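Local coordinates for GDSL-like protein (Roseburia intestinalis L1-82, PDB 6HFZ) that removes acetyl groups from beta-mannans as a two-domain carbohydrate esterase of the SGNH (GDSL-like) hydrolase family, at residues M118-G123 / N233-S238; F253-S258 / H269-S274; L33-L38 / A70-I75. All coordinates share one frame; numbering follows the deposited sequence. Where two conformers were deposited one is given.

Contact 1. Residues M118-G123 / N233-S238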
loop_
_atom_site.group_PDB
_atom_site.type_symbol
_atom_site.label_atom_id
_atom_site.label_comp_id
_atom_site.label_asym_id
_atom_site.label_seq_id
_atom_site.Cartn_x
_atom_site.Cartn_y
_atom_site.Cartn_z
HETATM N N MSE A 118 8.872 -6.038 6.418
HETATM C CA MSE A 118 8.586 -7.466 6.340
HETATM C C MSE A 118 7.386 -7.784 7.234
HETATM O O MSE A 118 6.491 -8.541 6.841
HETATM C CB MSE A 118 9.723 -8.434 6.665
HETATM C CG MSE A 118 9.331 -9.798 6.172
HETATM SE SE MSE A 118 10.877 -11.027 6.189
HETATM C CE MSE A 118 11.750 -10.318 7.809
ATOM N N GLU A 119 7.368 -7.188 8.427
ATOM C CA GLU A 119 6.311 -7.448 9.402
ATOM C C GLU A 119 4.967 -6.854 8.950
ATOM O O GLU A 119 3.943 -7.536 9.011
ATOM C CB GLU A 119 6.738 -6.922 10.776
ATOM C CG GLU A 119 5.808 -7.376 11.887
ATOM C CD GLU A 119 6.193 -6.971 13.307
ATOM O OE1 GLU A 119 7.255 -6.332 13.503
ATOM O OE2 GLU A 119 5.421 -7.254 14.220
ATOM N N THR A 120 4.979 -5.610 8.463
ATOM C CA THR A 120 3.735 -4.995 7.983
ATOM C C THR A 120 3.204 -5.757 6.758
ATOM O O THR A 120 1.994 -5.994 6.639
ATOM C CB THR A 120 3.839 -3.484 7.762
ATOM O OG1 THR A 120 4.761 -3.253 6.685
ATOM C CG2 THR A 120 4.325 -2.725 8.979
ATOM N N TYR A 121 4.064 -6.080 5.788
ATOM C CA TYR A 121 3.640 -6.859 4.609
ATOM C C TYR A 121 3.091 -8.238 4.992
ATOM O O TYR A 121 2.112 -8.693 4.399
ATOM C CB TYR A 121 4.833 -6.973 3.682
ATOM C CG TYR A 121 4.615 -7.393 2.266
ATOM C CD1 TYR A 121 4.322 -6.445 1.305
ATOM C CD2 TYR A 121 4.922 -8.688 1.860
ATOM C CE1 TYR A 121 4.279 -6.777 -0.029
ATOM C CE2 TYR A 121 4.873 -9.036 0.527
ATOM C CZ TYR A 121 4.549 -8.073 -0.416
ATOM O OH TYR A 121 4.566 -8.357 -1.758
ATOM N N GLU A 122 3.703 -8.902 5.992
ATOM C CA GLU A 122 3.179 -10.179 6.447
ATOM C C GLU A 122 1.740 -10.012 6.987
ATOM O O GLU A 122 0.859 -10.823 6.635
ATOM C CB GLU A 122 4.065 -10.854 7.498
ATOM C CG GLU A 122 3.462 -12.174 7.923
ATOM C CD GLU A 122 4.396 -13.117 8.659
ATOM O OE1 GLU A 122 4.320 -14.360 8.390
ATOM O OE2 GLU A 122 5.214 -12.630 9.417
ATOM N N GLY A 123 1.503 -8.981 7.810
ATOM C CA GLY A 123 0.167 -8.673 8.293
ATOM C C GLY A 123 -0.815 -8.469 7.164
ATOM O O GLY A 123 -1.917 -8.990 7.208
ATOM N N ASN A 233 4.418 -10.436 13.611
ATOM C CA ASN A 233 3.124 -10.270 12.999
ATOM C C ASN A 233 2.215 -9.369 13.853
ATOM O O ASN A 233 1.035 -9.639 13.987
ATOM C CB ASN A 233 2.460 -11.609 12.717
ATOM C CG ASN A 233 1.181 -11.470 11.940
ATOM O OD1 ASN A 233 1.120 -10.698 10.971
ATOM N ND2 ASN A 233 0.149 -12.181 12.386
ATOM N N THR A 234 2.759 -8.263 14.369
ATOM C CA THR A 234 1.992 -7.387 15.252
ATOM C C THR A 234 1.185 -6.316 14.499
ATOM O O THR A 234 0.680 -5.381 15.142
ATOM C CB THR A 234 2.902 -6.802 16.341
ATOM O OG1 THR A 234 3.854 -5.895 15.817
ATOM C CG2 THR A 234 3.639 -7.872 17.118
ATOM N N TYR A 235 1.085 -6.397 13.162
ATOM C CA TYR A 235 0.324 -5.396 12.371
ATOM C C TYR A 235 -0.916 -6.019 11.716
ATOM O O TYR A 235 -1.703 -5.284 11.128
ATOM C CB TYR A 235 1.198 -4.673 11.339
ATOM C CG TYR A 235 2.187 -3.717 11.951
ATOM C CD1 TYR A 235 3.439 -4.148 12.320
ATOM C CD2 TYR A 235 1.870 -2.384 12.207
ATOM C CE1 TYR A 235 4.359 -3.289 12.893
ATOM C CE2 TYR A 235 2.785 -1.502 12.746
ATOM C CZ TYR A 235 4.037 -1.962 13.092
ATOM O OH TYR A 235 4.955 -1.143 13.683
ATOM N N GLU A 236 -1.144 -7.330 11.866
ATOM C CA GLU A 236 -2.272 -7.968 11.211
ATOM C C GLU A 236 -3.609 -7.347 11.628
ATOM O O GLU A 236 -4.517 -7.198 10.792
ATOM C CB GLU A 236 -2.304 -9.479 11.405
ATOM C CG GLU A 236 -3.236 -10.185 10.413
ATOM C CD GLU A 236 -3.359 -11.710 10.509
ATOM O OE1 GLU A 236 -4.335 -12.261 9.927
ATOM O OE2 GLU A 236 -2.487 -12.330 11.150
ATOM N N LYS A 237 -3.760 -7.021 12.907
ATOM C CA LYS A 237 -4.863 -6.197 13.339
ATOM C C LYS A 237 -4.348 -4.754 13.399
ATOM O O LYS A 237 -3.502 -4.434 14.214
ATOM C CB LYS A 237 -5.404 -6.682 14.694
ATOM C CG LYS A 237 -6.585 -5.847 15.150
ATOM C CD LYS A 237 -7.394 -6.360 16.333
ATOM C CE LYS A 237 -8.582 -5.442 16.579
ATOM N NZ LYS A 237 -8.925 -5.366 18.021
ATOM N N SER A 238 -4.818 -3.912 12.486
ATOM C CA SER A 238 -4.395 -2.525 12.372
ATOM C C SER A 238 -5.644 -1.664 12.220
ATOM O O SER A 238 -6.355 -1.805 11.239
ATOM C CB SER A 238 -3.442 -2.291 11.202
ATOM O OG SER A 238 -2.134 -2.805 11.436
HETATM O O HOH W 1 1.950 -8.026 11.005
#

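Contact 2. Residues F253-S258 / H269-S274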
loop_
_atom_site.group_PDB
_atom_site.type_symbol
_atom_site.label_atom_id
_atom_site.label_comp_id
_atom_site.label_asym_id
_atom_site.label_seq_id
_atom_site.Cartn_x
_atom_site.Cartn_y
_atom_site.Cartn_z
ATOM N N PHE A 253 -8.254 21.224 17.444
ATOM C CA PHE A 253 -8.430 20.416 16.191
ATOM C C PHE A 253 -9.931 20.319 15.892
ATOM O O PHE A 253 -10.740 20.303 16.793
ATOM C CB PHE A 253 -7.793 19.028 16.342
ATOM C CG PHE A 253 -6.361 18.949 15.908
ATOM C CD1 PHE A 253 -5.328 19.274 16.773
ATOM C CD2 PHE A 253 -6.044 18.528 14.631
ATOM C CE1 PHE A 253 -4.009 19.202 16.359
ATOM C CE2 PHE A 253 -4.721 18.420 14.225
ATOM C CZ PHE A 253 -3.703 18.745 15.094
ATOM N N VAL A 254 -10.290 20.334 14.613
ATOM C CA VAL A 254 -11.695 20.270 14.199
ATOM C C VAL A 254 -11.849 19.154 13.153
ATOM O O VAL A 254 -11.062 19.064 12.199
ATOM C CB VAL A 254 -12.162 21.640 13.662
ATOM C CG1 VAL A 254 -11.159 22.275 12.720
ATOM C CG2 VAL A 254 -13.510 21.559 12.978
ATOM N N ALA A 255 -12.887 18.339 13.308
ATOM C CA ALA A 255 -13.145 17.271 12.362
ATOM C C ALA A 255 -13.417 17.835 10.961
ATOM O O ALA A 255 -14.140 18.848 10.825
ATOM C CB ALA A 255 -14.314 16.470 12.842
ATOM N N ASP A 256 -12.894 17.152 9.929
ATOM C CA ASP A 256 -13.164 17.440 8.534
ATOM C C ASP A 256 -14.289 16.482 8.125
ATOM O O ASP A 256 -14.066 15.302 8.035
ATOM C CB ASP A 256 -11.904 17.283 7.671
ATOM C CG ASP A 256 -12.158 17.237 6.171
ATOM O OD1 ASP A 256 -13.239 17.749 5.721
ATOM O OD2 ASP A 256 -11.291 16.725 5.451
ATOM N N THR A 257 -15.505 17.003 7.901
ATOM C CA THR A 257 -16.645 16.164 7.613
ATOM C C THR A 257 -16.944 16.118 6.100
ATOM O O THR A 257 -17.980 15.570 5.701
ATOM C CB THR A 257 -17.878 16.636 8.398
ATOM O OG1 THR A 257 -18.167 17.970 7.999
ATOM C CG2 THR A 257 -17.666 16.629 9.893
ATOM N N SER A 258 -16.028 16.607 5.258
ATOM C CA SER A 258 -16.275 16.690 3.807
ATOM C C SER A 258 -16.189 15.295 3.147
ATOM O O SER A 258 -15.707 14.299 3.731
ATOM C CB SER A 258 -15.353 17.722 3.183
ATOM O OG SER A 258 -14.029 17.251 3.162
ATOM N N HIS A 269 -11.540 12.497 6.408
ATOM C CA HIS A 269 -11.986 11.751 7.595
ATOM C C HIS A 269 -11.150 12.053 8.846
ATOM O O HIS A 269 -11.286 11.369 9.860
ATOM C CB HIS A 269 -12.002 10.229 7.345
ATOM C CG HIS A 269 -12.935 9.832 6.248
ATOM N ND1 HIS A 269 -13.957 10.673 5.836
ATOM C CD2 HIS A 269 -13.031 8.712 5.493
ATOM C CE1 HIS A 269 -14.638 10.066 4.850
ATOM N NE2 HIS A 269 -14.117 8.882 4.630
ATOM N N GLY A 270 -10.296 13.065 8.749
ATOM C CA GLY A 270 -9.455 13.412 9.854
ATOM C C GLY A 270 -9.835 14.750 10.454
ATOM O O GLY A 270 -11.007 15.096 10.580
ATOM N N TRP A 271 -8.817 15.502 10.875
ATOM C CA TRP A 271 -9.019 16.695 11.650
ATOM C C TRP A 271 -7.992 17.727 11.194
ATOM O O TRP A 271 -6.862 17.379 10.826
ATOM C CB TRP A 271 -8.842 16.450 13.154
ATOM C CG TRP A 271 -9.622 15.378 13.818
ATOM C CD1 TRP A 271 -10.812 15.505 14.477
ATOM C CD2 TRP A 271 -9.238 13.997 13.916
ATOM N NE1 TRP A 271 -11.171 14.310 15.013
ATOM C CE2 TRP A 271 -10.242 13.355 14.668
ATOM C CE3 TRP A 271 -8.144 13.250 13.447
ATOM C CZ2 TRP A 271 -10.187 12.005 14.980
ATOM C CZ3 TRP A 271 -8.102 11.911 13.750
ATOM C CH2 TRP A 271 -9.095 11.300 14.519
ATOM N N THR A 272 -8.342 19.016 11.287
ATOM C CA THR A 272 -7.434 20.079 10.908
ATOM C C THR A 272 -7.209 21.027 12.087
ATOM O O THR A 272 -8.059 21.078 12.942
ATOM C CB THR A 272 -7.929 20.898 9.717
ATOM O OG1 THR A 272 -9.208 21.429 10.043
ATOM C CG2 THR A 272 -8.012 20.041 8.471
ATOM N N ALA A 273 -6.086 21.761 12.037
ATOM C CA ALA A 273 -5.735 22.806 13.045
ATOM C C ALA A 273 -4.834 23.886 12.427
ATOM O O ALA A 273 -3.923 23.575 11.669
ATOM C CB ALA A 273 -5.065 22.145 14.232
ATOM N N SER A 274 -5.025 25.155 12.846
ATOM C CA SER A 274 -4.261 26.274 12.316
ATOM C C SER A 274 -3.470 27.048 13.389
ATOM O O SER A 274 -2.640 27.882 13.010
ATOM C CB SER A 274 -5.176 27.263 11.597
ATOM O OG SER A 274 -5.875 26.622 10.529
HETATM O O HOH W 2 -11.254 20.396 9.183
HETATM O O HOH W 3 -15.490 12.307 8.181
HETATM O O HOH W 4 -13.689 14.108 5.532
#

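Contact 3. Residues L33-L38 / A70-I75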
loop_
_atom_site.group_PDB
_atom_site.type_symbol
_atom_site.label_atom_id
_atom_site.label_comp_id
_atom_site.label_asym_id
_atom_site.label_seq_id
_atom_site.Cartn_x
_atom_site.Cartn_y
_atom_site.Cartn_z
ATOM N N LEU A 33 -16.517 -11.949 -11.802
ATOM C CA LEU A 33 -15.313 -11.974 -11.001
ATOM C C LEU A 33 -14.797 -10.554 -10.772
ATOM O O LEU A 33 -14.910 -9.663 -11.630
ATOM C CB LEU A 33 -14.270 -12.843 -11.703
ATOM C CG LEU A 33 -14.636 -14.317 -11.795
ATOM C CD1 LEU A 33 -13.812 -15.009 -12.868
ATOM C CD2 LEU A 33 -14.500 -15.018 -10.448
ATOM N N ASN A 34 -14.222 -10.364 -9.578
ATOM C CA ASN A 34 -13.704 -9.092 -9.146
ATOM C C ASN A 34 -12.163 -9.157 -9.146
ATOM O O ASN A 34 -11.593 -9.958 -8.456
ATOM C CB ASN A 34 -14.250 -8.792 -7.750
ATOM C CG ASN A 34 -15.752 -8.579 -7.740
ATOM O OD1 ASN A 34 -16.319 -8.043 -8.687
ATOM N ND2 ASN A 34 -16.402 -8.935 -6.651
ATOM N N ILE A 35 -11.541 -8.313 -9.961
ATOM C CA ILE A 35 -10.102 -8.289 -10.184
ATOM C C ILE A 35 -9.539 -7.038 -9.494
ATOM O O ILE A 35 -9.861 -5.929 -9.947
ATOM C CB ILE A 35 -9.844 -8.270 -11.703
ATOM C CG1 ILE A 35 -10.555 -9.415 -12.444
ATOM C CG2 ILE A 35 -8.344 -8.241 -12.007
ATOM C CD1 ILE A 35 -10.184 -10.815 -11.996
ATOM N N ALA A 36 -8.714 -7.210 -8.441
ATOM C CA ALA A 36 -8.314 -6.107 -7.625
ATOM C C ALA A 36 -6.792 -5.941 -7.580
ATOM O O ALA A 36 -6.036 -6.872 -7.772
ATOM C CB ALA A 36 -8.884 -6.259 -6.253
ATOM N N PHE A 37 -6.404 -4.728 -7.208
ATOM C CA PHE A 37 -5.004 -4.316 -7.110
ATOM C C PHE A 37 -4.823 -3.401 -5.904
ATOM O O PHE A 37 -5.543 -2.444 -5.775
ATOM C CB PHE A 37 -4.598 -3.537 -8.360
ATOM C CG PHE A 37 -4.877 -4.255 -9.650
ATOM C CD1 PHE A 37 -6.157 -4.266 -10.187
ATOM C CD2 PHE A 37 -3.858 -4.885 -10.361
ATOM C CE1 PHE A 37 -6.419 -4.913 -11.375
ATOM C CE2 PHE A 37 -4.145 -5.593 -11.510
ATOM C CZ PHE A 37 -5.416 -5.583 -12.025
ATOM N N LEU A 38 -3.860 -3.738 -5.020
ATOM C CA LEU A 38 -3.559 -2.973 -3.835
ATOM C C LEU A 38 -2.062 -2.643 -3.879
ATOM O O LEU A 38 -1.224 -3.498 -3.967
ATOM C CB LEU A 38 -3.942 -3.768 -2.582
ATOM C CG LEU A 38 -3.734 -3.049 -1.240
ATOM C CD1 LEU A 38 -4.825 -2.024 -1.029
ATOM C CD2 LEU A 38 -3.723 -4.052 -0.088
ATOM N N ALA A 70 -16.901 -14.316 -19.238
ATOM C CA ALA A 70 -17.017 -13.861 -17.828
ATOM C C ALA A 70 -17.292 -12.350 -17.769
ATOM O O ALA A 70 -17.027 -11.616 -18.725
ATOM C CB ALA A 70 -15.775 -14.240 -17.067
ATOM N N ASP A 71 -17.861 -11.906 -16.639
ATOM C CA ASP A 71 -18.067 -10.482 -16.328
ATOM C C ASP A 71 -17.067 -10.022 -15.256
ATOM O O ASP A 71 -17.138 -10.442 -14.116
ATOM C CB ASP A 71 -19.479 -10.235 -15.805
ATOM C CG ASP A 71 -20.496 -10.260 -16.924
ATOM O OD1 ASP A 71 -20.414 -9.365 -17.789
ATOM O OD2 ASP A 71 -21.323 -11.207 -16.944
ATOM N N PHE A 72 -16.152 -9.148 -15.639
ATOM C CA PHE A 72 -15.120 -8.713 -14.681
ATOM C C PHE A 72 -15.373 -7.283 -14.211
ATOM O O PHE A 72 -15.775 -6.413 -15.012
ATOM C CB PHE A 72 -13.738 -8.807 -15.316
ATOM C CG PHE A 72 -13.320 -10.205 -15.676
ATOM C CD1 PHE A 72 -12.851 -11.060 -14.683
ATOM C CD2 PHE A 72 -13.405 -10.670 -16.987
ATOM C CE1 PHE A 72 -12.404 -12.334 -14.991
ATOM C CE2 PHE A 72 -12.947 -11.938 -17.290
ATOM C CZ PHE A 72 -12.488 -12.774 -16.303
ATOM N N THR A 73 -15.026 -7.051 -12.926
ATOM C CA THR A 73 -15.097 -5.768 -12.272
ATOM C C THR A 73 -13.673 -5.359 -11.854
ATOM O O THR A 73 -12.983 -6.184 -11.290
ATOM C CB THR A 73 -16.013 -5.801 -11.042
ATOM O OG1 THR A 73 -17.322 -6.160 -11.500
ATOM C CG2 THR A 73 -16.113 -4.464 -10.333
ATOM N N TYR A 74 -13.317 -4.122 -12.180
ATOM C CA TYR A 74 -11.962 -3.535 -11.982
ATOM C C TYR A 74 -11.940 -2.780 -10.651
ATOM O O TYR A 74 -12.728 -1.852 -10.482
ATOM C CB TYR A 74 -11.627 -2.597 -13.132
ATOM C CG TYR A 74 -10.313 -1.845 -13.055
ATOM C CD1 TYR A 74 -9.092 -2.507 -13.059
ATOM C CD2 TYR A 74 -10.287 -0.468 -13.066
ATOM C CE1 TYR A 74 -7.889 -1.823 -13.001
ATOM C CE2 TYR A 74 -9.087 0.236 -13.088
ATOM C CZ TYR A 74 -7.880 -0.435 -13.036
ATOM O OH TYR A 74 -6.762 0.366 -13.093
ATOM N N ILE A 75 -11.089 -3.223 -9.702
ATOM C CA ILE A 75 -10.931 -2.599 -8.396
ATOM C C ILE A 75 -9.482 -2.121 -8.235
ATOM O O ILE A 75 -8.623 -2.948 -8.021
ATOM C CB ILE A 75 -11.328 -3.561 -7.268
ATOM C CG1 ILE A 75 -12.771 -4.045 -7.429
ATOM C CG2 ILE A 75 -11.087 -2.962 -5.884
ATOM C CD1 ILE A 75 -12.924 -5.422 -6.878
#

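Contact 1. Residues M118-G123 / N233-S238
The turn at Asn233-Glu236 lies close against helix 115-129, with the CA atoms of Gly123 and Glu236 only 3.9 Å apart. Gly123 makes this approach possible. A CB on it would point at the turn and sit too near the backbone of Tyr235 and Glu236. The polar link is made by Glu119. Its side chain runs straight out from the helix, CG anti to the backbone N (chi1 -170°), and this carries the carboxylate to Thr234. Thr234 N lies 2.9 Å from Glu119 OE2, on its anti lone pair, and Thr234 OG1 donates to Glu119 OE2 from above the carboxylate plane at 2.6 Å. Two donors from one residue should fix the rotation of the carboxylate. Glu119 OE1 is held from outside by His338. Next to this, Thr120 CG2 sits over the centre of the Tyr235 ring as a CH-pi contact, 3.8 Å from the centroid. Glu119 CG touches the edge of the same ring. The Tyr235 hydroxyl reaches on to Glu337. Water 1 links the helix to the turn: it donates to Glu119 O and to Asn233 OD1, and accepts from Tyr235 N at 2.8 Å. Asn233 ND2 bonds in its amide plane to Glu236 OE2, 2.9 Å away, and bridges the two ends of the turn. Arg126 of the same helix forms a salt bridge with that carboxylate. This is a buried helix-to-turn junction. It fastens a helix of the SGNH hydrolase fold to the segment that leads into strand 237-241 of the beta-rich second domain.

Contact 2. Residues F253-S258 / H269-S274
Val254 and Thr272 form an antiparallel hydrogen-bonded pair. Val254 N donates to Thr272 O and Thr272 N donates to Val254 O, each at 2.9 Å. A third backbone bond, from Asp256 N to Gly270 O, is nearly straight (175°). Between these bonds, Ala255 and Trp271 make a non-hydrogen-bonded pair, and Trp271 CD1 lies 3.6 Å from Ala255 CA. On the side of Trp271, Ala273 CB rests over the centre of the Phe253 ring, 3.5 Å from its centroid, in a CH-pi contact. Trp271 CB meets the edge of the same ring at 3.8 Å from Phe253 CD2. On the Thr272 side the two side chains cross at a slant, Val254 CG1 3.4 Å from Thr272 OG1.

Beyond the strands, water 4 donates to Asp256 O and Ser258 O and accepts from His269 N, joining the two loop ends. Asp256 OD1 accepts from Ser258 OG and, in an Asx turn, from Ser258 N. Asp256 OD2 is held by Tyr362.

Strand 254-255 joins the curled antiparallel sheet of the second domain through strand 271-273, which pairs on with strand 361-370. Phe253 and Trp271 pack against Ile280 of strand 279-286, and Phe253 meets Val348 and Leu350 of strand 342-352.

Contact 3. Residues L33-L38 / A70-I75
Phe37 CG lies anti to its carbonyl carbon (chi1 -53°) and Tyr74 CG anti to the backbone N (chi1 177°); with these torsions the two rings meet. The side chains cross at about a right angle, and Phe37 CE1 comes to 3.8 Å from Tyr74 CE1. Ile75 O lies in the plane of the Phe37 ring, at its edge, 3.5 Å from Phe37 CD1. A serine in place of Phe37 would probably leave a gap beside Tyr74 and under helix 55-66, and put a hydroxyl into an apolar layer.

On the same side of the sheet, the Phe72 ring lies beside Leu33, whose CD1 is 3.7 Å from Phe72 CE1. Ile35 CG1 touches Phe72 CD1 at 3.6 Å. On the other side, Ile75 CD1 reaches back to Asn34 CB, and Ile75 CB packs on Ala36 CB. Asn34 OD1 rests against Thr73 CB, while Asn34 ND2 is held by Glu99 O.

Five backbone bonds join the parallel strands: Leu33 N to Asp71 O, Thr73 N to Leu33 O, Ile35 N to Thr73 O, Ile75 N to Ile35 O and Phe37 N to Ile75 O. The last is the most bent, at 137°.

Strand 71-78 is the outermost strand at this end of the mixed sheet of the SGNH hydrolase fold, and strand 32-39 pairs on with strand 102-106. Helix 55-66, in the beta-alpha-beta crossover between the two strands, lies over Ile35, Phe37 and Tyr74. Helix 18-28 touches Leu33 and Phe72. Helix 84-96 packs on Ala36 from the other side.

How the contacts relate
Along the chain the contacts come with contact 3 first; contact 1 opens next and closes before contact 2 begins. Contact 3 lies in the mixed sheet of the SGNH hydrolase domain. Contact 2 lies in the beta-rich second domain, with its centre about 33 Å from that of contact 3. None of the three touches another. Contact 1 stands at the junction: its helix 115-129 belongs to the hydrolase domain, while residues 233-238 run into strand 237-241. That strand and strand 271-273 of contact 2 both pair with strand 361-370, so contacts 1 and 2 share a sheet although their centres are about 28 Å apart. Contact 1 thus probably helps hold together the two domains that contacts 2 and 3 help build.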